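Local coordinates for protein oxidized polyvinyl alcohol hydrolase (Pseudomonas sp. VM15C, PDB 3WWC) that hydrolyses beta-diketones such as 4,6-nonanedione and acts on oxidized polyvinyl alcohol in the second step of its degradation, at residues A[74-77]-A[78-82]. The protein carries 1 engineered substitution. Numbering follows the deposited sequence.
Sequences STND and NLTVA
Thr80 grips the carbonyl of Asn76 twice, a worked example of how the last turn of a short helix can be held by one backbone N-H and one side-chain hydroxyl sharing an acceptor. Thr80 N reaches Asn76 O at 2.7 Å, nearly along the C=O axis but bent at the hydrogen (N-H...O 136°), while Thr80 OG1 donates to Asn76 O at 2.8 Å from above the carbonyl plane. The hydroxyl can do this because chi1 of 66° sets it between the backbone N and the carbonyl carbon, facing back down the helix. Asn76 OD1 lies beside Thr80 CG2, 3.5 Å away, on the more open side of the turn, where Thr80 is exposed and Asn76 partly so. The inner side is closely packed. Thr75 CG2 lies alongside Leu79 CD1 at 3.7 Å, the two side chains pointing the same way, and Leu79 continues onto Pro67, Val97 and Ala99, from the two strands of the beta-alpha-beta unit 62-68, 75-80 and 96-100, and onto Ile51 of neighbouring strand 46-53. This joins the helix to the central sheet. At the start of the helix Ser74 and Asp77 form a capping box: Asp77 N donates to Ser74 OG at 2.8 Å, and Ser74 N returns a bond to Asp77 OD2, met 42° out of the carboxylate plane. Asp77 OD2 also forms a salt bridge with Arg112, while Asp77 OD1 rests 3.7 Å from Val81 CG2. With a backbone N-H, a guanidinium group and the helix N-terminus around it, this buried carboxylate is probably stabilised in its ionised form, tying the first turn electrostatically to the chain around Arg112.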
ATOM      1  N   SER A  74      -3.831   7.507 -13.139  1.00  9.15           N
ATOM      2  CA  SER A  74      -2.415   7.792 -13.300  1.00  7.80           C
ATOM      3  C   SER A  74      -1.752   8.248 -12.009  1.00  8.89           C
ATOM      4  O   SER A  74      -2.436   8.572 -11.029  1.00  8.43           O
ATOM      5  CB  SER A  74      -2.196   8.865 -14.385  1.00  8.82           C
ATOM      6  OG  SER A  74      -2.713  10.114 -13.927  1.00  9.17           O
ATOM      7  N   THR A  75      -0.432   8.225 -11.986  1.00  8.65           N
ATOM      8  CA  THR A  75       0.271   8.754 -10.810  1.00  8.34           C
ATOM      9  C   THR A  75      -0.108  10.236 -10.681  1.00  9.87           C
ATOM     10  O   THR A  75      -0.347  10.719  -9.574  1.00  9.31           O
ATOM     11  CB  THR A  75       1.765   8.544 -10.951  1.00  8.21           C
ATOM     12  OG1 THR A  75       2.034   7.140 -10.795  1.00  8.46           O
ATOM     13  CG2 THR A  75       2.520   9.338  -9.863  1.00  8.58           C
ATOM     14  N   ASN A  76      -0.156  10.978 -11.792  1.00  8.92           N
ATOM     15  CA  ASN A  76      -0.574  12.391 -11.702  1.00  8.93           C
ATOM     16  C   ASN A  76      -1.981  12.533 -11.164  1.00  9.21           C
ATOM     17  O   ASN A  76      -2.252  13.453 -10.345  1.00 10.11           O
ATOM     18  CB  ASN A  76      -0.419  13.038 -13.078  1.00 13.61           C
ATOM     19  CG  ASN A  76      -0.948  14.465 -13.107  1.00 20.38           C
ATOM     20  OD1 ASN A  76      -0.503  15.304 -12.330  1.00 26.78           O
ATOM     21  ND2 ASN A  76      -1.899  14.744 -14.006  1.00 27.19           N
ATOM     22  N   ASP A  77      -2.883  11.641 -11.557  1.00  8.56           N
ATOM     23  CA  ASP A  77      -4.249  11.688 -11.015  1.00  7.94           C
ATOM     24  C   ASP A  77      -4.181  11.497  -9.474  1.00  9.86           C
ATOM     25  O   ASP A  77      -4.728  12.277  -8.716  1.00 10.14           O
ATOM     26  CB  ASP A  77      -5.135  10.565 -11.559  1.00  9.22           C
ATOM     27  CG  ASP A  77      -5.515  10.711 -13.011  1.00 11.85           C
ATOM     28  OD1 ASP A  77      -5.552  11.849 -13.517  1.00 13.90           O
ATOM     29  OD2 ASP A  77      -5.832   9.641 -13.613  1.00 12.13           O
ATOM     30  N   ASN A  78      -3.493  10.461  -9.036  1.00  8.43           N
ATOM     31  CA  ASN A  78      -3.393  10.166  -7.607  1.00  8.35           C
ATOM     32  C   ASN A  78      -2.805  11.337  -6.858  1.00  9.14           C
ATOM     33  O   ASN A  78      -3.146  11.566  -5.696  1.00  9.66           O
ATOM     34  CB  ASN A  78      -2.540   8.912  -7.473  1.00  7.29           C
ATOM     35  CG  ASN A  78      -2.245   8.548  -6.045  1.00  8.51           C
ATOM     36  OD1 ASN A  78      -1.225   8.957  -5.496  1.00  9.93           O
ATOM     37  ND2 ASN A  78      -3.164   7.802  -5.411  1.00  9.68           N
ATOM     38  N   LEU A  79      -1.917  12.091  -7.489  1.00  8.62           N
ATOM     39  CA  LEU A  79      -1.277  13.213  -6.836  1.00  8.19           C
ATOM     40  C   LEU A  79      -2.040  14.534  -6.921  1.00  9.39           C
ATOM     41  O   LEU A  79      -1.913  15.381  -6.008  1.00 10.19           O
ATOM     42  CB  LEU A  79       0.120  13.453  -7.476  1.00  8.71           C
ATOM     43  CG  LEU A  79       1.152  12.412  -7.136  1.00  8.32           C
ATOM     44  CD1 LEU A  79       2.365  12.561  -8.075  1.00  7.57           C
ATOM     45  CD2 LEU A  79       1.612  12.648  -5.651  1.00 10.48           C
ATOM     46  N   THR A  80      -2.822  14.736  -7.994  1.00  8.94           N
ATOM     47  CA  THR A  80      -3.416  16.073  -8.177  1.00  9.48           C
ATOM     48  C   THR A  80      -4.904  16.163  -8.379  1.00 10.84           C
ATOM     49  O   THR A  80      -5.448  17.305  -8.393  1.00 12.71           O
ATOM     50  CB  THR A  80      -2.813  16.765  -9.379  1.00 11.26           C
ATOM     51  OG1 THR A  80      -3.187  16.035 -10.562  1.00 12.81           O
ATOM     52  CG2 THR A  80      -1.286  16.779  -9.281  1.00 11.15           C
ATOM     53  N   VAL A  81      -5.602  15.058  -8.617  1.00  9.54           N
ATOM     54  CA  VAL A  81      -7.038  15.126  -8.885  1.00 10.03           C
ATOM     55  C   VAL A  81      -7.775  14.800  -7.603  1.00 10.47           C
ATOM     56  O   VAL A  81      -7.507  13.759  -6.969  1.00 10.56           O
ATOM     57  CB  VAL A  81      -7.433  14.135  -9.994  1.00  9.66           C
ATOM     58  CG1 VAL A  81      -8.987  14.084 -10.134  1.00 11.93           C
ATOM     59  CG2 VAL A  81      -6.737  14.562 -11.300  1.00  9.64           C
ATOM     60  N   ALA A  82      -8.685  15.690  -7.187  1.00 11.92           N
ATOM     61  CA  ALA A  82      -9.366  15.489  -5.932  1.00 12.46           C
ATOM     62  C   ALA A  82     -10.056  14.156  -5.749  1.00 12.65           C
ATOM     63  O   ALA A  82      -9.963  13.552  -4.670  1.00 13.53           O
ATOM     64  CB  ALA A  82     -10.390  16.631  -5.714  1.00 13.26           C
TER